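PDB 5U22: N2152 from Neocallimastix frontalis, which probably hydrolyses rare arabinosyl substrates, as a polyspecific family 39 glycoside hydrolase built from a TIM barrel and a beta sandwich. Local coordinates for residues A[373-378]-A[387-392]; A[343-348]-A[415-420]; A[162-167]-A[203-208]; A[140-145]-A[173-178]. One frame throughout, in Å; residues are numbered along the deposited sequence.

Contact 1 (A[373-378]-A[387-392])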
loop_
_atom_site.group_PDB
_atom_site.type_symbol
_atom_site.label_atom_id
_atom_site.label_comp_id
_atom_site.label_asym_id
_atom_site.label_seq_id
_atom_site.Cartn_x
_atom_site.Cartn_y
_atom_site.Cartn_z
ATOM N N VAL A 373 16.014 -18.986 6.622
ATOM C CA VAL A 373 15.266 -18.814 5.380
ATOM C C VAL A 373 13.895 -19.448 5.579
ATOM O O VAL A 373 13.798 -20.631 5.926
ATOM C CB VAL A 373 16.015 -19.444 4.192
ATOM C CG1 VAL A 373 15.253 -19.223 2.899
ATOM C CG2 VAL A 373 17.421 -18.856 4.094
ATOM N N GLU A 374 12.836 -18.666 5.375
ATOM C CA GLU A 374 11.474 -19.138 5.595
ATOM C C GLU A 374 10.611 -18.893 4.363
ATOM O O GLU A 374 10.915 -18.043 3.521
ATOM C CB GLU A 374 10.806 -18.438 6.782
ATOM C CG GLU A 374 11.600 -18.436 8.044
ATOM C CD GLU A 374 10.935 -17.586 9.106
ATOM O OE1 GLU A 374 9.876 -18.007 9.604
ATOM O OE2 GLU A 374 11.450 -16.492 9.411
ATOM N N LYS A 375 9.499 -19.627 4.290
ATOM C CA LYS A 375 8.499 -19.403 3.255
ATOM C C LYS A 375 7.106 -19.421 3.863
ATOM O O LYS A 375 6.860 -20.063 4.889
ATOM C CB LYS A 375 8.576 -20.449 2.137
ATOM C CG LYS A 375 8.251 -21.873 2.576
ATOM C CD LYS A 375 8.298 -22.813 1.381
ATOM C CE LYS A 375 8.238 -24.284 1.804
ATOM N NZ LYS A 375 6.963 -24.617 2.483
ATOM N N ILE A 376 6.193 -18.708 3.215
ATOM C CA ILE A 376 4.779 -18.769 3.550
ATOM C C ILE A 376 4.065 -19.192 2.277
ATOM O O ILE A 376 4.129 -18.494 1.258
ATOM C CB ILE A 376 4.245 -17.439 4.103
ATOM C CG1 ILE A 376 2.755 -17.565 4.426
ATOM C CG2 ILE A 376 4.527 -16.243 3.157
ATOM C CD1 ILE A 376 2.506 -18.432 5.642
ATOM N N ASP A 377 3.443 -20.366 2.306
ATOM C CA ASP A 377 2.824 -20.885 1.098
ATOM C C ASP A 377 1.387 -20.390 0.981
ATOM O O ASP A 377 0.732 -20.052 1.968
ATOM C CB ASP A 377 2.854 -22.417 1.075
ATOM C CG ASP A 377 4.257 -22.968 0.918
ATOM O OD1 ASP A 377 5.117 -22.262 0.346
ATOM O OD2 ASP A 377 4.499 -24.106 1.367
ATOM N N TRP A 378 0.894 -20.373 -0.254
ATOM C CA TRP A 378 -0.431 -19.854 -0.559
ATOM C C TRP A 378 -1.167 -20.829 -1.460
ATOM O O TRP A 378 -0.586 -21.332 -2.427
ATOM C CB TRP A 378 -0.295 -18.491 -1.233
ATOM C CG TRP A 378 -1.513 -17.905 -1.841
ATOM C CD1 TRP A 378 -2.348 -16.982 -1.275
ATOM C CD2 TRP A 378 -2.007 -18.133 -3.170
ATOM N NE1 TRP A 378 -3.338 -16.630 -2.168
ATOM C CE2 TRP A 378 -3.152 -17.323 -3.333
ATOM C CE3 TRP A 378 -1.601 -18.946 -4.229
ATOM C CZ2 TRP A 378 -3.890 -17.309 -4.512
ATOM C CZ3 TRP A 378 -2.338 -18.926 -5.403
ATOM C CH2 TRP A 378 -3.471 -18.118 -5.530
ATOM N N GLY A 387 0.775 -20.428 9.189
ATOM C CA GLY A 387 1.996 -19.667 9.253
ATOM C C GLY A 387 3.127 -20.268 8.442
ATOM O O GLY A 387 2.976 -21.268 7.732
ATOM N N PRO A 388 4.294 -19.652 8.542
ATOM C CA PRO A 388 5.404 -19.996 7.652
ATOM C C PRO A 388 6.090 -21.291 8.059
ATOM O O PRO A 388 5.852 -21.855 9.127
ATOM C CB PRO A 388 6.351 -18.805 7.807
ATOM C CG PRO A 388 6.073 -18.285 9.146
ATOM C CD PRO A 388 4.600 -18.478 9.378
ATOM N N ASN A 389 6.970 -21.745 7.169
ATOM C CA ASN A 389 7.813 -22.909 7.387
ATOM C C ASN A 389 9.265 -22.492 7.234
ATOM O O ASN A 389 9.597 -21.679 6.370
ATOM C CB ASN A 389 7.482 -24.018 6.386
ATOM C CG ASN A 389 5.989 -24.175 6.176
ATOM O OD1 ASN A 389 5.456 -23.854 5.110
ATOM N ND2 ASN A 389 5.303 -24.651 7.202
ATOM N N THR A 390 10.133 -23.051 8.066
ATOM C CA THR A 390 11.555 -22.790 7.938
ATOM C C THR A 390 12.142 -23.758 6.912
ATOM O O THR A 390 12.131 -24.973 7.121
ATOM C CB THR A 390 12.242 -22.914 9.292
ATOM O OG1 THR A 390 11.654 -21.964 10.184
ATOM C CG2 THR A 390 13.730 -22.593 9.156
ATOM N N ILE A 391 12.619 -23.220 5.789
ATOM C CA ILE A 391 13.264 -24.049 4.769
ATOM C C ILE A 391 14.586 -24.601 5.290
ATOM O O ILE A 391 14.831 -25.811 5.255
ATOM C CB ILE A 391 13.474 -23.240 3.477
ATOM C CG1 ILE A 391 12.150 -22.638 2.998
ATOM C CG2 ILE A 391 14.107 -24.113 2.402
ATOM C CD1 ILE A 391 12.295 -21.824 1.723
ATOM N N PHE A 392 15.460 -23.721 5.766
ATOM C CA PHE A 392 16.711 -24.121 6.392
ATOM C C PHE A 392 17.238 -22.946 7.204
ATOM O O PHE A 392 16.797 -21.804 7.041
ATOM C CB PHE A 392 17.753 -24.601 5.368
ATOM C CG PHE A 392 18.280 -23.521 4.439
ATOM C CD1 PHE A 392 19.363 -22.734 4.808
ATOM C CD2 PHE A 392 17.747 -23.358 3.180
ATOM C CE1 PHE A 392 19.866 -21.767 3.955
ATOM C CE2 PHE A 392 18.239 -22.390 2.320
ATOM C CZ PHE A 392 19.298 -21.590 2.704
HETATM O O HOH W 1 9.153 -20.589 9.675
HETATM O O HOH W 2 3.663 -21.873 4.843
#
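Asn389 OD1 takes a hydrogen bond from Lys375 NZ at 3.1 Å and another from water 2 at 2.7 Å. The ammonium comes from above the amide plane, 36° out of it, and not onto a lone pair. Lys375 NZ also forms a salt bridge with Asp377 OD2 at 2.8 Å, which fixes the end of the lysine chain. Asp377 OD1 is hydrogen-bonded to Ser414. The bend at the last torsion, chi4 63°, turns NZ to Asn389 and Asp377. Water 2 also bonds Asp377 N and Gly387 O, linking the chain just past one strand to that just before the other. On the opposite face of the sheet, water 1 joins Glu374 OE1 to Thr390 OG1, while Glu374 OE2 pairs with Arg417 of the next strand. Pro388 lies alongside Glu374. Val373 CG2 sits over one face of the Phe392 ring, 3.6 Å from CZ and offset toward the rim. Val373 CG1 meets Ile391 CD1 at 4.1 Å. Backbone bonds are straight between Lys375 and Asn389. The bond from Ile391 N to Val373 O is 2.8 Å long but bent to 134°. Ile391 and Phe392 both face Val373, a classic beta bulge in an antiparallel pair of the beta-sandwich domain.

Contact 2 (A[343-348]-A[415-420])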
loop_
_atom_site.group_PDB
_atom_site.type_symbol
_atom_site.label_atom_id
_atom_site.label_comp_id
_atom_site.label_asym_id
_atom_site.label_seq_id
_atom_site.Cartn_x
_atom_site.Cartn_y
_atom_site.Cartn_z
ATOM N N SER A 343 16.794 -8.113 7.135
ATOM C CA SER A 343 15.622 -8.863 6.700
ATOM C C SER A 343 15.358 -8.577 5.229
ATOM O O SER A 343 15.343 -7.419 4.816
ATOM C CB SER A 343 14.389 -8.498 7.527
ATOM O OG SER A 343 13.255 -9.239 7.086
ATOM N N PHE A 344 15.116 -9.630 4.457
ATOM C CA PHE A 344 14.843 -9.530 3.025
ATOM C C PHE A 344 13.607 -10.368 2.739
ATOM O O PHE A 344 13.628 -11.584 2.956
ATOM C CB PHE A 344 16.041 -10.030 2.208
ATOM C CG PHE A 344 15.841 -9.954 0.715
ATOM C CD1 PHE A 344 14.991 -9.003 0.164
ATOM C CD2 PHE A 344 16.507 -10.822 -0.136
ATOM C CE1 PHE A 344 14.797 -8.930 -1.211
ATOM C CE2 PHE A 344 16.325 -10.744 -1.520
ATOM C CZ PHE A 344 15.466 -9.793 -2.046
ATOM N N ILE A 345 12.524 -9.726 2.293
ATOM C CA ILE A 345 11.300 -10.436 1.923
ATOM C C ILE A 345 11.070 -10.271 0.432
ATOM O O ILE A 345 11.291 -9.187 -0.123
ATOM C CB ILE A 345 10.074 -9.955 2.731
ATOM C CG1 ILE A 345 9.768 -8.478 2.461
ATOM C CG2 ILE A 345 10.312 -10.151 4.214
ATOM C CD1 ILE A 345 8.561 -7.961 3.268
ATOM N N PHE A 346 10.619 -11.342 -0.223
ATOM C CA PHE A 346 10.531 -11.311 -1.675
ATOM C C PHE A 346 9.582 -12.403 -2.150
ATOM O O PHE A 346 9.225 -13.324 -1.412
ATOM C CB PHE A 346 11.919 -11.466 -2.313
ATOM C CG PHE A 346 12.689 -12.664 -1.816
ATOM C CD1 PHE A 346 13.465 -12.574 -0.669
ATOM C CD2 PHE A 346 12.643 -13.873 -2.499
ATOM C CE1 PHE A 346 14.198 -13.675 -0.209
ATOM C CE2 PHE A 346 13.368 -14.972 -2.059
ATOM C CZ PHE A 346 14.138 -14.879 -0.908
ATOM N N GLY A 347 9.187 -12.295 -3.411
ATOM C CA GLY A 347 8.247 -13.239 -3.974
ATOM C C GLY A 347 7.779 -12.794 -5.337
ATOM O O GLY A 347 7.957 -11.627 -5.704
ATOM N N GLY A 348 7.185 -13.706 -6.091
ATOM C CA GLY A 348 6.696 -13.401 -7.415
ATOM C C GLY A 348 7.237 -14.345 -8.472
ATOM O O GLY A 348 8.142 -15.153 -8.217
ATOM N N GLY A 415 5.529 -16.496 -0.380
ATOM C CA GLY A 415 6.376 -15.404 0.079
ATOM C C GLY A 415 7.614 -15.991 0.738
ATOM O O GLY A 415 7.545 -17.037 1.381
ATOM N N TYR A 416 8.746 -15.313 0.573
ATOM C CA TYR A 416 10.006 -15.788 1.135
ATOM C C TYR A 416 10.638 -14.725 2.017
ATOM O O TYR A 416 10.476 -13.528 1.781
ATOM C CB TYR A 416 10.985 -16.183 0.033
ATOM C CG TYR A 416 10.445 -17.296 -0.843
ATOM C CD1 TYR A 416 10.483 -18.621 -0.422
ATOM C CD2 TYR A 416 9.889 -17.021 -2.081
ATOM C CE1 TYR A 416 9.992 -19.639 -1.224
ATOM C CE2 TYR A 416 9.386 -18.026 -2.871
ATOM C CZ TYR A 416 9.448 -19.330 -2.444
ATOM O OH TYR A 416 8.938 -20.328 -3.243
ATOM N N ARG A 417 11.376 -15.168 3.040
ATOM C CA ARG A 417 12.158 -14.232 3.839
ATOM C C ARG A 417 13.529 -14.819 4.125
ATOM O O ARG A 417 13.652 -16.010 4.432
ATOM C CB ARG A 417 11.487 -13.871 5.174
ATOM C CG ARG A 417 12.277 -12.819 5.948
ATOM C CD ARG A 417 11.541 -12.259 7.170
ATOM N NE ARG A 417 11.390 -13.232 8.258
ATOM C CZ ARG A 417 10.947 -12.926 9.476
ATOM N NH1 ARG A 417 10.616 -11.670 9.783
ATOM N NH2 ARG A 417 10.841 -13.876 10.392
ATOM N N ILE A 418 14.559 -13.979 4.022
ATOM C CA ILE A 418 15.885 -14.303 4.538
ATOM C C ILE A 418 16.148 -13.363 5.706
ATOM O O ILE A 418 16.101 -12.139 5.543
ATOM C CB ILE A 418 16.959 -14.174 3.449
ATOM C CG1 ILE A 418 16.744 -15.263 2.404
ATOM C CG2 ILE A 418 18.357 -14.280 4.067
ATOM C CD1 ILE A 418 17.469 -15.018 1.115
ATOM N N TYR A 419 16.385 -13.932 6.889
ATOM C CA TYR A 419 16.558 -13.168 8.121
ATOM C C TYR A 419 17.955 -13.445 8.653
ATOM O O TYR A 419 18.279 -14.597 8.963
ATOM C CB TYR A 419 15.497 -13.567 9.151
ATOM C CG TYR A 419 15.236 -12.548 10.244
ATOM C CD1 TYR A 419 14.298 -11.538 10.064
ATOM C CD2 TYR A 419 15.895 -12.624 11.464
ATOM C CE1 TYR A 419 14.040 -10.610 11.066
ATOM C CE2 TYR A 419 15.646 -11.690 12.479
ATOM C CZ TYR A 419 14.718 -10.690 12.269
ATOM O OH TYR A 419 14.447 -9.766 13.262
ATOM N N ILE A 420 18.774 -12.401 8.768
ATOM C CA ILE A 420 20.196 -12.551 9.060
ATOM C C ILE A 420 20.489 -11.928 10.417
ATOM O O ILE A 420 20.216 -10.743 10.635
ATOM C CB ILE A 420 21.073 -11.901 7.971
ATOM C CG1 ILE A 420 20.675 -12.411 6.585
ATOM C CG2 ILE A 420 22.542 -12.143 8.245
ATOM C CD1 ILE A 420 21.514 -11.813 5.465
HETATM O O HOH W 3 11.037 -8.988 8.809
#
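Arg417 runs across its neighbours on the strand 343-347. Its CB lies 4.0 Å from Ile345 CG2. Its CG packs closer to the same methyl, at 3.7 Å, and also passes the carbonyl oxygen of Phe344. CD reaches Ser343 OG at 3.5 Å. The first two torsions are extended, and the chain then turns at chi3 69°, which brings NE back from the Ser343 side. Tyr419 CD1 lies over the centre of one guanidinium face. NH1 donates to water 3 at 2.9 Å, in the plane of the group, and that water also bonds Ser343 OG. Trp308 adds a cation-pi contact, and NH2 is taken by Glu374. These partners would together fix the rotation of the group. The other side of the sheet is aromatic and aliphatic. Tyr416 CB stands over one face of the Phe346 ring, 3.4 Å from CE2. Ile418 CD1 touches Phe346 CE1 at 3.8 Å. The Phe346 and Tyr416 rings are nearly parallel but barely overlap. Phe344 and Ile418 exchange two backbone hydrogen bonds, as do Phe346 and Tyr416. This is regular antiparallel pairing within a beta sandwich, with one face apolar toward strand 353-359 and the other against helix 301-310.

Contact 3 (A[162-167]-A[203-208])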
loop_
_atom_site.group_PDB
_atom_site.type_symbol
_atom_site.label_atom_id
_atom_site.label_comp_id
_atom_site.label_asym_id
_atom_site.label_seq_id
_atom_site.Cartn_x
_atom_site.Cartn_y
_atom_site.Cartn_z
ATOM N N GLN A 162 -13.981 20.541 -12.791
ATOM C CA GLN A 162 -14.819 21.547 -12.130
ATOM C C GLN A 162 -15.223 21.077 -10.736
ATOM O O GLN A 162 -15.104 21.820 -9.756
ATOM C CB GLN A 162 -16.070 21.864 -12.976
ATOM C CG GLN A 162 -15.853 22.643 -14.313
ATOM C CD GLN A 162 -17.168 23.111 -15.030
ATOM O OE1 GLN A 162 -17.816 22.370 -15.784
ATOM N NE2 GLN A 162 -17.519 24.369 -14.822
ATOM N N MET A 163 -15.698 19.836 -10.623
ATOM C CA MET A 163 -16.059 19.312 -9.309
ATOM C C MET A 163 -14.844 19.279 -8.385
ATOM O O MET A 163 -14.952 19.596 -7.191
ATOM C CB MET A 163 -16.681 17.923 -9.454
ATOM C CG MET A 163 -17.113 17.291 -8.128
ATOM S SD MET A 163 -15.749 16.460 -7.240
ATOM C CE MET A 163 -15.142 15.336 -8.460
ATOM N N TRP A 164 -13.679 18.905 -8.924
ATOM C CA TRP A 164 -12.455 18.893 -8.130
ATOM C C TRP A 164 -12.149 20.276 -7.584
ATOM O O TRP A 164 -11.951 20.457 -6.377
ATOM C CB TRP A 164 -11.267 18.395 -8.962
ATOM C CG TRP A 164 -9.955 18.541 -8.205
ATOM C CD1 TRP A 164 -9.107 19.609 -8.218
ATOM C CD2 TRP A 164 -9.377 17.580 -7.304
ATOM N NE1 TRP A 164 -8.033 19.375 -7.381
ATOM C CE2 TRP A 164 -8.175 18.135 -6.814
ATOM C CE3 TRP A 164 -9.755 16.297 -6.879
ATOM C CZ2 TRP A 164 -7.345 17.454 -5.906
ATOM C CZ3 TRP A 164 -8.930 15.623 -5.973
ATOM C CH2 TRP A 164 -7.744 16.202 -5.504
ATOM N N LYS A 165 -12.060 21.261 -8.480
ATOM C CA LYS A 165 -11.759 22.628 -8.068
ATOM C C LYS A 165 -12.749 23.123 -7.021
ATOM O O LYS A 165 -12.359 23.695 -5.998
ATOM C CB LYS A 165 -11.777 23.536 -9.296
ATOM C CG LYS A 165 -11.745 25.029 -8.986
ATOM C CD LYS A 165 -10.480 25.437 -8.252
ATOM C CE LYS A 165 -10.371 26.963 -8.151
ATOM N NZ LYS A 165 -9.268 27.365 -7.246
ATOM N N GLN A 166 -14.042 22.911 -7.261
ATOM C CA GLN A 166 -15.044 23.456 -6.354
ATOM C C GLN A 166 -15.009 22.755 -5.007
ATOM O O GLN A 166 -15.178 23.394 -3.961
ATOM C CB GLN A 166 -16.433 23.357 -6.992
ATOM C CG GLN A 166 -16.632 24.322 -8.176
ATOM C CD GLN A 166 -17.879 24.012 -9.000
ATOM O OE1 GLN A 166 -18.917 23.624 -8.457
ATOM N NE2 GLN A 166 -17.778 24.177 -10.318
ATOM N N THR A 167 -14.784 21.445 -5.002
ATOM C CA THR A 167 -14.744 20.731 -3.733
ATOM C C THR A 167 -13.456 21.047 -2.980
ATOM O O THR A 167 -13.450 21.142 -1.745
ATOM C CB THR A 167 -14.888 19.226 -3.981
ATOM O OG1 THR A 167 -16.062 18.992 -4.768
ATOM C CG2 THR A 167 -15.009 18.480 -2.675
ATOM N N ASN A 203 -4.925 26.499 -11.544
ATOM C CA ASN A 203 -6.104 26.911 -10.796
ATOM C C ASN A 203 -5.967 26.677 -9.294
ATOM O O ASN A 203 -6.977 26.604 -8.584
ATOM C CB ASN A 203 -7.327 26.216 -11.372
ATOM C CG ASN A 203 -7.575 26.631 -12.791
ATOM O OD1 ASN A 203 -8.102 27.717 -13.039
ATOM N ND2 ASN A 203 -7.157 25.803 -13.741
ATOM N N ASN A 204 -4.731 26.587 -8.805
ATOM C CA ASN A 204 -4.420 26.537 -7.376
ATOM C C ASN A 204 -5.236 25.469 -6.652
ATOM O O ASN A 204 -5.823 25.712 -5.598
ATOM C CB ASN A 204 -4.621 27.903 -6.727
ATOM C CG ASN A 204 -3.724 28.961 -7.331
ATOM O OD1 ASN A 204 -4.189 29.855 -8.029
ATOM N ND2 ASN A 204 -2.428 28.854 -7.071
ATOM N N CYS A 205 -5.261 24.270 -7.218
ATOM C CA CYS A 205 -5.959 23.172 -6.558
ATOM C C CYS A 205 -5.164 21.875 -6.680
ATOM O O CYS A 205 -5.733 20.787 -6.821
ATOM C CB CYS A 205 -7.389 23.018 -7.093
ATOM S SG CYS A 205 -7.590 22.828 -8.877
ATOM N N LEU A 206 -3.842 21.969 -6.577
ATOM C CA LEU A 206 -3.012 20.771 -6.524
ATOM C C LEU A 206 -3.294 19.997 -5.243
ATOM O O LEU A 206 -3.357 20.596 -4.161
ATOM C CB LEU A 206 -1.528 21.129 -6.587
ATOM C CG LEU A 206 -0.949 21.618 -7.915
ATOM C CD1 LEU A 206 0.417 22.229 -7.689
ATOM C CD2 LEU A 206 -0.847 20.465 -8.909
ATOM N N PRO A 207 -3.447 18.675 -5.317
ATOM C CA PRO A 207 -3.595 17.890 -4.089
ATOM C C PRO A 207 -2.336 17.987 -3.237
ATOM O O PRO A 207 -1.234 18.230 -3.736
ATOM C CB PRO A 207 -3.821 16.461 -4.602
ATOM C CG PRO A 207 -3.175 16.428 -5.940
ATOM C CD PRO A 207 -3.314 17.832 -6.516
ATOM N N ASP A 208 -2.513 17.812 -1.931
ATOM C CA ASP A 208 -1.349 17.672 -1.064
ATOM C C ASP A 208 -0.698 16.310 -1.221
ATOM O O ASP A 208 0.525 16.185 -1.081
ATOM C CB ASP A 208 -1.754 17.884 0.381
ATOM C CG ASP A 208 -2.405 19.208 0.588
ATOM O OD1 ASP A 208 -1.816 20.216 0.136
ATOM O OD2 ASP A 208 -3.510 19.234 1.160
#
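Trp164 NE1 donates to Cys205 O at 2.8 Å, in a nearly straight bond. The oxygen lies in the indole plane, and the N-H lies in the carbonyl plane. The indole hangs with CG opposite the backbone N (chi1 173°) and its plane turned across the side chain (chi2 -91°). This presents its edge to the loop 203-208. Along that edge Cys205 SG touches CD1 of Trp164 at 3.6 Å, a sulfur-aromatic contact at the rim. Farther round, Pro207 CB meets Trp164 CZ2 at 3.9 Å. Phe196 of helix 190-202 packs edge-to-face with the indole. Lys165 bends once, at chi2 62°, and is extended beyond. Its CD passes Cys205 SG at 3.9 Å, and NZ reaches Asn203 O at 2.8 Å. Asn203 is the first residue beyond helix 190-202, whose end is a Schellman motif with Asn204 as C-prime residue. Trp164 and Lys165 thus each donate a hydrogen bond to a backbone carbonyl of the loop after that helix. With a leucine at Trp164, Cys205 O would probably lose its indole donor and a gap would open beside Pro207. The positive charge of Lys165 is probably favoured at Asn203 O, because the C-terminal end of a helix carries partial negative charge.

Contact 4 (A[140-145]-A[173-178])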
loop_
_atom_site.group_PDB
_atom_site.type_symbol
_atom_site.label_atom_id
_atom_site.label_comp_id
_atom_site.label_asym_id
_atom_site.label_seq_id
_atom_site.Cartn_x
_atom_site.Cartn_y
_atom_site.Cartn_z
ATOM N N TYR A 140 -5.605 10.576 7.363
ATOM C CA TYR A 140 -4.546 10.823 6.395
ATOM C C TYR A 140 -4.858 12.024 5.516
ATOM O O TYR A 140 -3.942 12.753 5.108
ATOM C CB TYR A 140 -4.385 9.575 5.537
ATOM C CG TYR A 140 -3.193 9.502 4.610
ATOM C CD1 TYR A 140 -1.891 9.608 5.088
ATOM C CD2 TYR A 140 -3.376 9.258 3.251
ATOM C CE1 TYR A 140 -0.803 9.486 4.219
ATOM C CE2 TYR A 140 -2.303 9.135 2.392
ATOM C CZ TYR A 140 -1.026 9.257 2.874
ATOM O OH TYR A 140 0.027 9.116 1.996
ATOM N N GLY A 141 -6.128 12.222 5.207
ATOM C CA GLY A 141 -6.546 13.349 4.396
ATOM C C GLY A 141 -7.959 13.133 3.911
ATOM O O GLY A 141 -8.553 12.068 4.103
ATOM N N ASN A 142 -8.501 14.186 3.303
ATOM C CA ASN A 142 -9.795 14.142 2.624
ATOM C C ASN A 142 -9.579 13.835 1.147
ATOM O O ASN A 142 -8.991 14.643 0.421
ATOM C CB ASN A 142 -10.539 15.475 2.750
ATOM C CG ASN A 142 -10.937 15.807 4.175
ATOM O OD1 ASN A 142 -10.772 16.945 4.637
ATOM N ND2 ASN A 142 -11.468 14.829 4.873
ATOM N N GLU A 143 -10.084 12.694 0.694
ATOM C CA GLU A 143 -9.957 12.278 -0.696
ATOM C C GLU A 143 -11.238 12.656 -1.430
ATOM O O GLU A 143 -12.322 12.193 -1.066
ATOM C CB GLU A 143 -9.688 10.775 -0.771
ATOM C CG GLU A 143 -9.410 10.253 -2.167
ATOM C CD GLU A 143 -9.245 8.742 -2.197
ATOM O OE1 GLU A 143 -9.561 8.073 -1.182
ATOM O OE2 GLU A 143 -8.799 8.225 -3.243
ATOM N N ILE A 144 -11.113 13.503 -2.454
ATOM C CA ILE A 144 -12.279 14.169 -3.028
ATOM C C ILE A 144 -13.151 13.195 -3.817
ATOM O O ILE A 144 -14.388 13.273 -3.763
ATOM C CB ILE A 144 -11.828 15.375 -3.881
ATOM C CG1 ILE A 144 -11.412 16.528 -2.965
ATOM C CG2 ILE A 144 -12.938 15.824 -4.862
ATOM C CD1 ILE A 144 -10.949 17.793 -3.695
ATOM N N TRP A 145 -12.543 12.262 -4.547
ATOM C CA TRP A 145 -13.307 11.394 -5.435
ATOM C C TRP A 145 -12.631 10.030 -5.505
ATOM O O TRP A 145 -11.698 9.737 -4.751
ATOM C CB TRP A 145 -13.446 12.039 -6.819
ATOM C CG TRP A 145 -14.596 11.486 -7.626
ATOM C CD1 TRP A 145 -14.517 10.739 -8.774
ATOM C CD2 TRP A 145 -15.988 11.631 -7.337
ATOM N NE1 TRP A 145 -15.781 10.415 -9.219
ATOM C CE2 TRP A 145 -16.702 10.964 -8.361
ATOM C CE3 TRP A 145 -16.706 12.273 -6.322
ATOM C CZ2 TRP A 145 -18.095 10.908 -8.385
ATOM C CZ3 TRP A 145 -18.100 12.228 -6.354
ATOM C CH2 TRP A 145 -18.779 11.549 -7.384
ATOM N N GLN A 173 -11.699 25.788 2.926
ATOM C CA GLN A 173 -12.433 26.696 3.794
ATOM C C GLN A 173 -12.856 26.011 5.093
ATOM O O GLN A 173 -12.661 26.564 6.180
ATOM C CB GLN A 173 -13.653 27.254 3.052
ATOM N N ILE A 174 -13.434 24.806 5.010
ATOM C CA ILE A 174 -14.038 24.200 6.192
ATOM C C ILE A 174 -13.138 23.201 6.926
ATOM O O ILE A 174 -13.446 22.850 8.071
ATOM C CB ILE A 174 -15.388 23.532 5.856
ATOM C CG1 ILE A 174 -15.201 22.272 4.996
ATOM C CG2 ILE A 174 -16.323 24.531 5.162
ATOM C CD1 ILE A 174 -16.527 21.593 4.635
ATOM N N ASP A 175 -12.050 22.730 6.317
ATOM C CA ASP A 175 -11.101 21.838 6.996
ATOM C C ASP A 175 -9.687 22.206 6.559
ATOM O O ASP A 175 -8.972 21.405 5.948
ATOM C CB ASP A 175 -11.431 20.370 6.697
ATOM C CG ASP A 175 -10.743 19.392 7.646
ATOM O OD1 ASP A 175 -10.047 19.839 8.588
ATOM O OD2 ASP A 175 -10.910 18.156 7.455
ATOM N N PRO A 176 -9.249 23.431 6.870
ATOM C CA PRO A 176 -8.034 23.972 6.231
ATOM C C PRO A 176 -6.757 23.226 6.581
ATOM O O PRO A 176 -5.797 23.250 5.801
ATOM C CB PRO A 176 -7.999 25.424 6.742
ATOM C CG PRO A 176 -8.740 25.385 8.033
ATOM C CD PRO A 176 -9.843 24.378 7.826
ATOM N N ASN A 177 -6.707 22.560 7.728
ATOM C CA ASN A 177 -5.481 21.899 8.142
ATOM C C ASN A 177 -5.401 20.445 7.693
ATOM O O ASN A 177 -4.405 19.769 7.988
ATOM C CB ASN A 177 -5.348 22.020 9.654
ATOM C CG ASN A 177 -5.310 23.460 10.086
ATOM O OD1 ASN A 177 -4.594 24.270 9.489
ATOM N ND2 ASN A 177 -6.104 23.803 11.085
ATOM N N GLU A 178 -6.400 19.957 6.970
ATOM C CA GLU A 178 -6.374 18.579 6.512
ATOM C C GLU A 178 -5.763 18.499 5.118
ATOM O O GLU A 178 -5.884 19.423 4.310
ATOM C CB GLU A 178 -7.788 17.988 6.516
ATOM C CG GLU A 178 -7.846 16.490 6.240
ATOM C CD GLU A 178 -7.020 15.677 7.227
ATOM O OE1 GLU A 178 -7.576 15.270 8.277
ATOM O OE2 GLU A 178 -5.815 15.448 6.954
#
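Glu178 reaches Gly141 through an anti first torsion (chi1 -172°) and a bend at chi2 57°. The bend folds the carboxylate toward the strand, and OE2 comes to 3.4 Å from Gly141 CA. The same fold lays Glu178 CG against the amide of Asn142, 3.8 Å from its CG. The two side chains cross at about a right angle, with their flat ends turned 80° apart. Asp175 also has CG anti to its backbone N, and brings OD2 to 4.0 Å from Asn142 CG. Asp175 and Glu178 are the ends of a type I beta turn, closed by Glu178 N bonding to Asp175 O at 3.1 Å. That turn belongs to a beta-alpha-beta crossover of the TIM barrel. It follows helix 160-174 and leads into strand 180-185, which lies beside strand 139-143. Lys131 of helix 117-134 forms salt bridges with Asp175 OD2 and Glu178 OE1. Its charge probably offsets the two acids, which sit close to the strand. With an alanine at Glu178, Lys131 would probably lose an acidic mate, with Asp175 left to pair with it, and a gap would open beside Gly141 and Asn142. Ile128 of the same helix packs against both Asn142 and Asp175.

Contacts 1 and 2 belong to the beta sandwich and contacts 3 and 4 to the TIM barrel. The first two share a sheet: strands 368-376 and 415-422 are neighbours, with Ile376 N 2.8 Å from Gly415 O. The centres of contacts 1 and 2 lie about 10 Å apart. Contacts 3 and 4 share helix 160-174, with centres about 11 Å apart. They meet where Trp164 CZ3 packs on Ile144 CB at 3.6 Å. The two pairs lie far apart: contacts 2 and 4 are about 38 Å between centres. In contact 4, Glu143 to Trp145 lie at the C-terminal end of strand 139-143, the end of the barrel where the active site probably lies. Glu143 forms a salt bridge with Arg68 there.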